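PDB 3GG8: pyruvate kinase from Toxoplasma gondii, which catalyses the final step of glycolysis, transferring the phosphoryl group of phosphoenolpyruvate to ADP to yield pyruvate and ATP. Local coordinates for residues F111-K116 against N133-E138; I118-G123 against A185-R190; G221-A226 against T444-Q449; L438-S443 against V459-G464. One frame throughout, in Å; residues are numbered along the deposited sequence.

Contact 1: F111-K116 against N133-E138; sequences FLKDHK and NLIGDE
Gly136 is held by both its N-H and its carbonyl, which bond to the residues on either side of Leu112. Its N-H goes to Phe111 O, modelled at 2.5 Å, too short to be taken literally, while Gly136 O accepts from Lys113 N at 2.9 Å. Glycine suits this place because the space where a side chain would begin is taken up by Phe111 O and by CD2 of Leu112, which lies 3.8 Å from Gly136 C. Branched Ile135 lays one methyl on the backbone and the other on a side chain. With CG1 beside its own nitrogen (chi1 -57°), CG2 falls opposite that nitrogen and packs 3.6 Å from Lys113 N, and CD1 reaches Phe111 CB at 4.0 Å. A water extends the pairing, accepting from Phe111 N and donating to Leu134 O. Further out, Leu112 packs on Ile141, its N-H is taken by Glu189, and the backbone bond from His115 N to Leu112 O (3.0 Å) closes a turn over Lys113 and Asp114. Two neighbours of Leu112 bonding to one residue opposite mark a parallel beta bridge, here an isolated one between two loops of the small B domain that pyruvate kinases insert in their barrel.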
# COMPACT_ATOMS: atom_id res chain seq x y z
N PHE C 111 -10.75 12.88 61.03
CA PHE C 111 -9.75 12.98 62.09
C PHE C 111 -9.67 11.71 62.92
O PHE C 111 -10.64 10.99 63.06
CB PHE C 111 -10.03 14.21 62.97
CG PHE C 111 -9.93 15.51 62.22
CD1 PHE C 111 -8.69 16.09 61.99
CD2 PHE C 111 -11.07 16.15 61.75
CE1 PHE C 111 -8.58 17.29 61.29
CE2 PHE C 111 -10.98 17.35 61.05
CZ PHE C 111 -9.74 17.93 60.82
N LEU C 112 -8.48 11.46 63.47
CA LEU C 112 -8.20 10.28 64.28
C LEU C 112 -7.97 10.65 65.75
O LEU C 112 -7.50 11.75 66.06
CB LEU C 112 -6.99 9.52 63.70
CG LEU C 112 -7.20 8.83 62.35
CD1 LEU C 112 -5.90 8.30 61.74
CD2 LEU C 112 -8.25 7.71 62.46
N LYS C 113 -8.30 9.74 66.65
CA LYS C 113 -8.10 10.00 68.07
C LYS C 113 -6.64 10.37 68.32
O LYS C 113 -5.72 9.75 67.76
CB LYS C 113 -8.53 8.82 68.94
CG LYS C 113 -9.05 9.29 70.29
CD LYS C 113 -9.02 8.23 71.35
CE LYS C 113 -8.72 8.87 72.70
NZ LYS C 113 -8.41 7.85 73.73
N ASP C 114 -6.45 11.41 69.13
CA ASP C 114 -5.12 11.94 69.47
C ASP C 114 -4.20 12.19 68.26
O ASP C 114 -2.98 12.20 68.40
CB ASP C 114 -4.43 11.03 70.50
CG ASP C 114 -5.16 11.01 71.84
OD1 ASP C 114 -5.43 9.91 72.36
OD2 ASP C 114 -5.48 12.11 72.35
N HIS C 115 -4.79 12.41 67.08
CA HIS C 115 -4.05 12.56 65.81
C HIS C 115 -3.12 11.37 65.51
O HIS C 115 -2.24 11.45 64.65
CB HIS C 115 -3.28 13.90 65.77
CG HIS C 115 -4.11 15.08 66.17
ND1 HIS C 115 -4.84 15.82 65.27
CD2 HIS C 115 -4.35 15.62 67.39
CE1 HIS C 115 -5.50 16.77 65.91
NE2 HIS C 115 -5.22 16.68 67.20
N LYS C 116 -3.34 10.27 66.23
CA LYS C 116 -2.49 9.10 66.13
C LYS C 116 -2.93 8.23 64.97
O LYS C 116 -4.12 7.89 64.86
CB LYS C 116 -2.55 8.29 67.43
N ASN C 133 -17.66 15.05 61.75
CA ASN C 133 -17.26 15.43 63.11
C ASN C 133 -16.73 14.25 63.93
O ASN C 133 -16.11 14.44 64.98
CB ASN C 133 -18.45 16.05 63.86
CG ASN C 133 -18.81 17.45 63.38
OD1 ASN C 133 -18.01 18.12 62.72
ND2 ASN C 133 -20.01 17.88 63.69
N LEU C 134 -17.00 13.04 63.46
CA LEU C 134 -16.61 11.80 64.14
C LEU C 134 -15.09 11.71 64.20
O LEU C 134 -14.42 11.75 63.16
CB LEU C 134 -17.21 10.59 63.40
CG LEU C 134 -17.25 9.13 63.90
CD1 LEU C 134 -15.87 8.53 64.14
CD2 LEU C 134 -18.17 8.95 65.10
N ILE C 135 -14.57 11.61 65.41
CA ILE C 135 -13.14 11.40 65.64
C ILE C 135 -12.87 9.90 65.51
O ILE C 135 -13.35 9.10 66.32
CB ILE C 135 -12.70 11.94 67.04
CG1 ILE C 135 -13.05 13.44 67.20
CG2 ILE C 135 -11.22 11.66 67.30
CD1 ILE C 135 -12.46 14.38 66.11
N GLY C 136 -12.11 9.52 64.49
CA GLY C 136 -11.92 8.12 64.14
C GLY C 136 -11.03 7.29 65.04
O GLY C 136 -10.30 7.81 65.88
N ASP C 137 -11.11 5.97 64.87
CA ASP C 137 -10.19 5.02 65.50
C ASP C 137 -9.98 3.83 64.55
O ASP C 137 -10.35 3.91 63.38
CB ASP C 137 -10.68 4.57 66.88
CG ASP C 137 -12.06 3.92 66.83
OD1 ASP C 137 -12.96 4.38 67.57
OD2 ASP C 137 -12.24 2.94 66.08
N GLU C 138 -9.39 2.74 65.05
CA GLU C 138 -9.01 1.61 64.20
C GLU C 138 -10.22 0.95 63.53
O GLU C 138 -10.09 0.40 62.44
CB GLU C 138 -8.19 0.57 64.97
CG GLU C 138 -7.27 -0.28 64.10
CD GLU C 138 -6.48 -1.33 64.88
OE1 GLU C 138 -6.34 -2.46 64.38
OE2 GLU C 138 -6.00 -1.02 65.99
O HOH W 1 -13.43 13.60 61.38

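Contact 2: I118-G123 against A185-R190; sequences ITLQQG and ATIGER
Ile118 and Ile187 lie side by side and point the same way, their CG1 atoms 3.8 Å apart and their CD1 methyls nearly as close. In both, CG1 sits between the backbone nitrogen and the carbonyl carbon (chi1 57° and 55°), and the shared torsion sends both CG1-CD1 arms in the same direction, which puts them in contact along their length. Leu120 comes in obliquely on the same face, its CD1 4.1 Å from Ile187 CG1, and small Ala185 stands opposite Leu120. Ile118, Leu120 and Ile187 are buried and suit this apolar face; beta-branched threonines, with a hydroxyl for solvent, suit the exposed one, where Thr119 and Thr186 also run alongside each other, modelled too close for the details to be trusted. In the antiparallel pairing beneath, Ile118 and Ile187 form a hydrogen-bonded pair (Ile118 N to Ile187 O 3.0 Å, Ile187 N to Ile118 O 2.9 Å), Leu120 and Ala185 form another, and the threonines occupy the non-hydrogen-bonded position between. The strand axes pass 4.7 Å apart at 151°. This two-stranded ribbon rests its apolar face on strand 165-172, where Leu165 touches Leu120, Ala185 and Ile187, and Ala161 touches Ile187.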
# COMPACT_ATOMS: atom_id res chain seq x y z
N ILE C 118 -3.60 4.99 62.54
CA ILE C 118 -4.21 3.70 62.85
C ILE C 118 -3.74 2.63 61.87
O ILE C 118 -3.60 2.89 60.67
CB ILE C 118 -5.77 3.76 62.89
CG1 ILE C 118 -6.33 4.27 61.56
CG2 ILE C 118 -6.23 4.63 64.04
CD1 ILE C 118 -7.78 3.88 61.29
N THR C 119 -3.48 1.43 62.37
CA THR C 119 -3.09 0.38 61.45
C THR C 119 -4.20 -0.67 61.36
O THR C 119 -4.62 -1.23 62.38
CB THR C 119 -1.68 -0.23 61.76
OG1 THR C 119 -1.82 -1.33 62.65
CG2 THR C 119 -0.74 0.80 62.37
N LEU C 120 -4.68 -0.90 60.14
CA LEU C 120 -5.70 -1.92 59.90
C LEU C 120 -5.07 -3.17 59.35
O LEU C 120 -4.11 -3.10 58.57
CB LEU C 120 -6.79 -1.41 58.96
CG LEU C 120 -7.58 -0.24 59.52
CD1 LEU C 120 -7.13 1.04 58.84
CD2 LEU C 120 -9.07 -0.47 59.35
N GLN C 121 -5.61 -4.31 59.77
CA GLN C 121 -5.10 -5.63 59.39
C GLN C 121 -5.91 -6.17 58.23
O GLN C 121 -7.12 -5.93 58.14
CB GLN C 121 -5.26 -6.59 60.57
CG GLN C 121 -3.98 -7.29 60.98
CD GLN C 121 -3.05 -6.34 61.70
OE1 GLN C 121 -1.91 -6.13 61.28
NE2 GLN C 121 -3.54 -5.73 62.78
N GLN C 122 -5.26 -6.92 57.35
CA GLN C 122 -5.96 -7.58 56.24
C GLN C 122 -7.14 -8.41 56.75
O GLN C 122 -7.00 -9.19 57.69
CB GLN C 122 -5.01 -8.45 55.42
CG GLN C 122 -5.73 -9.24 54.33
CD GLN C 122 -4.79 -9.91 53.36
OE1 GLN C 122 -3.73 -9.37 53.03
NE2 GLN C 122 -5.19 -11.09 52.88
N GLY C 123 -8.30 -8.22 56.14
CA GLY C 123 -9.50 -8.96 56.52
C GLY C 123 -10.21 -8.37 57.72
O GLY C 123 -11.24 -8.90 58.17
N ALA C 185 -2.27 -2.05 56.43
CA ALA C 185 -1.66 -0.73 56.22
C ALA C 185 -1.83 0.22 57.42
O ALA C 185 -2.66 -0.01 58.30
CB ALA C 185 -2.20 -0.08 54.94
N THR C 186 -1.01 1.26 57.44
CA THR C 186 -1.05 2.28 58.47
C THR C 186 -1.48 3.58 57.82
O THR C 186 -0.82 4.07 56.90
CB THR C 186 0.33 2.45 59.14
OG1 THR C 186 0.62 1.29 59.92
CG2 THR C 186 0.37 3.68 60.04
N ILE C 187 -2.59 4.15 58.29
CA ILE C 187 -3.06 5.41 57.71
C ILE C 187 -3.09 6.54 58.74
O ILE C 187 -3.41 6.32 59.91
CB ILE C 187 -4.44 5.26 56.97
CG1 ILE C 187 -5.50 4.64 57.89
CG2 ILE C 187 -4.27 4.43 55.68
CD1 ILE C 187 -6.93 4.87 57.44
N GLY C 188 -2.72 7.73 58.28
CA GLY C 188 -2.86 8.95 59.06
C GLY C 188 -4.22 9.56 58.82
O GLY C 188 -5.10 8.94 58.21
N GLU C 189 -4.42 10.79 59.31
CA GLU C 189 -5.71 11.45 59.21
C GLU C 189 -5.80 12.41 58.03
O GLU C 189 -4.78 12.92 57.55
CB GLU C 189 -6.08 12.17 60.52
CG GLU C 189 -5.00 13.02 61.16
CD GLU C 189 -5.48 13.68 62.44
OE1 GLU C 189 -4.98 14.77 62.77
OE2 GLU C 189 -6.38 13.14 63.11
N ARG C 190 -7.03 12.64 57.57
CA ARG C 190 -7.32 13.49 56.41
C ARG C 190 -6.50 13.08 55.18
O ARG C 190 -5.82 13.91 54.56
CB ARG C 190 -7.08 14.97 56.73
CG ARG C 190 -7.52 15.39 58.09
CD ARG C 190 -7.75 16.88 58.12
NE ARG C 190 -9.01 17.21 57.46
CZ ARG C 190 -9.13 18.10 56.48
NH1 ARG C 190 -10.33 18.31 55.94
NH2 ARG C 190 -8.07 18.77 56.05

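Contact 3: G221-A226 against T444-Q449; sequences GCNFIA and TIKHLQ
Asn223, buried and with CB pointing toward the helix, meets both Lys446 and His447. Its amide lies across the aliphatic part of Lys446, ND2 standing 3.6 Å from Lys446 CB, while OD1 also receives the N-H of Ile98 in the adjoining barrel strand. The preceding turn, at Gly221 O, shares a water with both residues: it donates to Gly221 O (2.9 Å) and to Asn223 OD1 (2.6 Å) and accepts from Lys446 NZ (3.2 Å). A glycine fits the turn, as its phi is positive at 76°. The lysine chain, bent at chi2 (-88°), runs past the amide so that its ammonium group arrives at the water. The carbonyl of Asn223 meets the edge of the His447 imidazole in its plane, NE2 giving it a weak, long hydrogen bond of 3.4 Å and another weak one to His249 O. Phe224 then opens strand 224-227. His447 turns an edge to the face of the Phe224 ring in a T-shaped pair, planes at 74° and centroids 5.5 Å apart, with CD2 displaced toward the rim. At the edge of the Phe224 ring, and in its plane, His447 O lies 3.5 Å from CZ. The contact thereby joins the start of the fourth strand of the TIM barrel to helix 442-447 of the C-terminal alpha/beta domain. One aromatic pair and a lysine's methylenes supply apolar contact, whereas the polar links are a shared water and a marginal imidazole bond; with no strong direct hydrogen bond across it, the contact probably depends mainly on shape and burial.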
# COMPACT_ATOMS: atom_id res chain seq x y z
N GLY C 221 -4.00 36.84 32.75
CA GLY C 221 -3.44 36.40 31.49
C GLY C 221 -3.14 34.91 31.38
O GLY C 221 -2.20 34.52 30.68
N CYS C 222 -3.91 34.08 32.06
CA CYS C 222 -3.74 32.63 31.86
C CYS C 222 -4.27 32.28 30.47
O CYS C 222 -5.29 32.83 30.03
CB CYS C 222 -4.47 31.85 32.94
SG CYS C 222 -3.82 32.15 34.59
N ASN C 223 -3.56 31.40 29.76
CA ASN C 223 -3.93 31.03 28.40
C ASN C 223 -4.72 29.73 28.36
O ASN C 223 -5.46 29.49 27.41
CB ASN C 223 -2.70 30.94 27.48
CG ASN C 223 -1.74 32.10 27.68
OD1 ASN C 223 -0.69 31.94 28.31
ND2 ASN C 223 -2.11 33.27 27.17
N PHE C 224 -4.53 28.90 29.38
CA PHE C 224 -5.24 27.64 29.48
C PHE C 224 -5.82 27.47 30.88
O PHE C 224 -5.25 27.93 31.86
CB PHE C 224 -4.29 26.46 29.25
CG PHE C 224 -3.70 26.37 27.86
CD1 PHE C 224 -4.34 25.62 26.86
CD2 PHE C 224 -2.47 26.98 27.57
CE1 PHE C 224 -3.79 25.50 25.57
CE2 PHE C 224 -1.91 26.87 26.28
CZ PHE C 224 -2.58 26.12 25.29
N ILE C 225 -6.96 26.77 30.94
CA ILE C 225 -7.43 26.18 32.18
C ILE C 225 -7.30 24.66 32.06
O ILE C 225 -7.80 24.05 31.12
CB ILE C 225 -8.91 26.54 32.50
CG1 ILE C 225 -9.19 28.05 32.39
CG2 ILE C 225 -9.34 25.97 33.86
CD1 ILE C 225 -8.54 28.96 33.44
N ALA C 226 -6.59 24.05 33.00
CA ALA C 226 -6.61 22.60 33.13
C ALA C 226 -7.57 22.31 34.27
O ALA C 226 -7.38 22.80 35.37
CB ALA C 226 -5.21 22.06 33.44
N THR C 444 -2.85 33.35 20.23
CA THR C 444 -2.53 32.22 19.35
C THR C 444 -1.09 31.75 19.51
O THR C 444 -0.84 30.56 19.64
CB THR C 444 -2.86 32.52 17.86
OG1 THR C 444 -4.27 32.44 17.67
CG2 THR C 444 -2.22 31.51 16.91
N ILE C 445 -0.14 32.68 19.50
CA ILE C 445 1.27 32.33 19.76
C ILE C 445 1.46 31.57 21.09
O ILE C 445 2.24 30.61 21.16
CB ILE C 445 2.17 33.58 19.66
CG1 ILE C 445 2.50 33.86 18.20
CG2 ILE C 445 3.47 33.41 20.46
CD1 ILE C 445 2.07 35.20 17.82
N LYS C 446 0.75 32.00 22.13
CA LYS C 446 0.76 31.34 23.44
C LYS C 446 0.12 29.94 23.41
O LYS C 446 0.65 29.00 24.00
CB LYS C 446 0.08 32.22 24.50
CG LYS C 446 0.75 33.58 24.76
CD LYS C 446 1.83 33.47 25.81
CE LYS C 446 2.46 34.81 26.13
NZ LYS C 446 1.55 35.69 26.90
N HIS C 447 -1.02 29.81 22.73
CA HIS C 447 -1.71 28.52 22.62
C HIS C 447 -0.87 27.46 21.92
O HIS C 447 -0.97 26.28 22.19
CB HIS C 447 -3.06 28.69 21.91
CG HIS C 447 -4.07 29.48 22.68
ND1 HIS C 447 -4.97 30.34 22.08
CD2 HIS C 447 -4.31 29.56 24.01
CE1 HIS C 447 -5.74 30.89 23.00
NE2 HIS C 447 -5.36 30.44 24.18
N LEU C 448 -0.01 27.92 21.02
CA LEU C 448 0.82 27.06 20.19
C LEU C 448 2.01 26.47 20.92
O LEU C 448 2.72 25.63 20.38
CB LEU C 448 1.29 27.85 18.96
CG LEU C 448 0.65 27.70 17.57
CD1 LEU C 448 -0.67 26.93 17.52
CD2 LEU C 448 0.54 29.05 16.90
N GLN C 449 2.23 26.90 22.16
CA GLN C 449 3.38 26.44 22.94
C GLN C 449 3.16 25.01 23.42
O GLN C 449 4.04 24.39 24.02
CB GLN C 449 3.62 27.36 24.14
CG GLN C 449 3.91 28.81 23.75
CD GLN C 449 5.12 28.95 22.85
OE1 GLN C 449 6.19 28.39 23.13
NE2 GLN C 449 4.97 29.71 21.78
O HOH W 2 0.42 34.05 29.46

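Contact 4: L438-S443 against V459-G464; sequences LSASES and VPSFQG
Val459 spreads its side chain beside the peptide that joins Ser439 to Ala440. CB lies 3.8 Å from Ser439 O; CG1 leans on the same peptide, 3.9 Å from Ser439 C, and reaches toward Ala440 CB at 4.4 Å. The side chain also touches Val468 of helix 465-478, so a short branched residue fits between strand end and helix. The backbone anchors it: Val459 N donates to Ser439 O at 2.8 Å, from a position tilted 35° out of the carbonyl plane. Parallel strands 435-439 and 454-458 are neighbours in the sheet of the alpha/beta domain, linked through helix 442-447 in a beta-alpha-beta crossover, and this bond lies where both strands give way to loops. Just past it, Val459 O receives a CA-H...O contact from Ala440 CA at 3.1 Å and a hydrogen from a water that also donates to Ala440 O, a water bridge between the two carbonyls. Ala440 is small enough to lie close under the second loop, its methyl 3.6 Å from Pro460 O and 4.0 Å from Ser461 OG. Two serines of segment 438-443 lead into helix 442-447. Ser439 OG, whose main partner is Thr417 O, takes a weak bond from Ser441 N, and Ser441, the N-cap residue, covers the N-H of Thr444 with its hydroxyl. Serine suits that position because its short side chain can turn back to a helix nitrogen lacking a partner within the helix.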
# COMPACT_ATOMS: atom_id res chain seq x y z
N LEU C 438 3.85 31.50 12.27
CA LEU C 438 3.90 32.98 12.25
C LEU C 438 2.51 33.54 12.44
O LEU C 438 1.57 33.13 11.75
CB LEU C 438 4.50 33.49 10.94
CG LEU C 438 5.87 32.93 10.52
CD1 LEU C 438 6.13 33.21 9.05
CD2 LEU C 438 6.99 33.50 11.39
N SER C 439 2.37 34.48 13.38
CA SER C 439 1.05 34.95 13.77
C SER C 439 1.12 36.38 14.32
O SER C 439 2.09 36.77 14.96
CB SER C 439 0.46 34.00 14.82
OG SER C 439 -0.93 34.23 15.01
N ALA C 440 0.08 37.16 14.07
CA ALA C 440 0.04 38.49 14.65
C ALA C 440 -0.68 38.44 15.99
O ALA C 440 -0.61 39.39 16.77
CB ALA C 440 -0.64 39.47 13.69
N SER C 441 -1.33 37.32 16.27
CA SER C 441 -2.16 37.18 17.46
C SER C 441 -1.38 36.61 18.64
O SER C 441 -0.89 35.48 18.59
CB SER C 441 -3.40 36.35 17.16
OG SER C 441 -3.77 35.63 18.31
N GLU C 442 -1.26 37.41 19.69
CA GLU C 442 -0.52 37.04 20.90
C GLU C 442 -1.06 35.78 21.61
O GLU C 442 -0.27 34.91 22.01
CB GLU C 442 -0.51 38.22 21.88
CG GLU C 442 0.68 38.20 22.84
CD GLU C 442 1.00 39.56 23.42
OE1 GLU C 442 0.89 39.69 24.65
OE2 GLU C 442 1.35 40.51 22.65
N SER C 443 -2.38 35.67 21.74
CA SER C 443 -2.96 34.51 22.39
C SER C 443 -2.75 33.23 21.56
O SER C 443 -2.44 32.17 22.12
CB SER C 443 -4.42 34.73 22.78
OG SER C 443 -5.21 35.00 21.65
N VAL C 459 4.42 38.23 14.83
CA VAL C 459 4.64 39.06 13.66
C VAL C 459 3.68 40.26 13.77
O VAL C 459 2.63 40.14 14.41
CB VAL C 459 4.47 38.14 12.40
CG1 VAL C 459 3.16 38.39 11.66
CG2 VAL C 459 5.68 38.20 11.52
N PRO C 460 4.04 41.45 13.23
CA PRO C 460 3.09 42.57 13.37
C PRO C 460 1.75 42.38 12.64
O PRO C 460 1.64 41.54 11.75
CB PRO C 460 3.86 43.77 12.79
CG PRO C 460 5.28 43.34 12.71
CD PRO C 460 5.28 41.86 12.54
N SER C 461 0.75 43.18 13.02
CA SER C 461 -0.58 43.12 12.42
C SER C 461 -0.60 43.66 10.98
O SER C 461 0.29 44.42 10.58
CB SER C 461 -1.59 43.89 13.28
OG SER C 461 -2.04 43.11 14.38
N PHE C 462 -1.62 43.25 10.23
CA PHE C 462 -1.94 43.80 8.89
C PHE C 462 -0.82 43.64 7.87
O PHE C 462 -0.62 44.49 6.98
CB PHE C 462 -2.41 45.27 8.97
CG PHE C 462 -3.29 45.57 10.15
CD1 PHE C 462 -4.48 44.87 10.34
CD2 PHE C 462 -2.92 46.54 11.08
CE1 PHE C 462 -5.30 45.15 11.44
CE2 PHE C 462 -3.73 46.83 12.18
CZ PHE C 462 -4.92 46.13 12.36
N GLN C 463 -0.10 42.53 8.01
CA GLN C 463 1.10 42.27 7.24
C GLN C 463 0.75 41.33 6.08
O GLN C 463 0.04 40.33 6.26
CB GLN C 463 2.16 41.64 8.16
CG GLN C 463 3.58 42.16 8.02
CD GLN C 463 3.67 43.68 8.09
OE1 GLN C 463 3.21 44.31 9.04
NE2 GLN C 463 4.27 44.27 7.06
N GLY C 464 1.23 41.67 4.88
CA GLY C 464 1.02 40.84 3.69
C GLY C 464 1.70 39.48 3.76
O GLY C 464 2.76 39.34 4.37
O HOH W 3 1.09 41.54 16.68

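How the contacts relate
The contacts form two groups; contacts 1 and 2 lie on the opposite side of the chain's centre from contact 4, and contact 3 is nearer the middle. Contacts 1 and 2, centres 12 Å apart, are interlaced along the sequence and joined by Glu189 of contact 2, whose OE1 lies 2.7 Å from His115 ND1 and OE2 2.7 Å from Leu112 N, both probable hydrogen bonds. Contacts 3 and 4 share helix 442-447, and Ile445 CD1 packs 3.3 Å from Ser439 O. The centres of contacts 1 and 4 are 60 Å apart. In pyruvate kinases the active site lies between barrel and B domain, at the C-terminal ends of the barrel strands; contact 3 sits at its strand's start, probably away from that cleft.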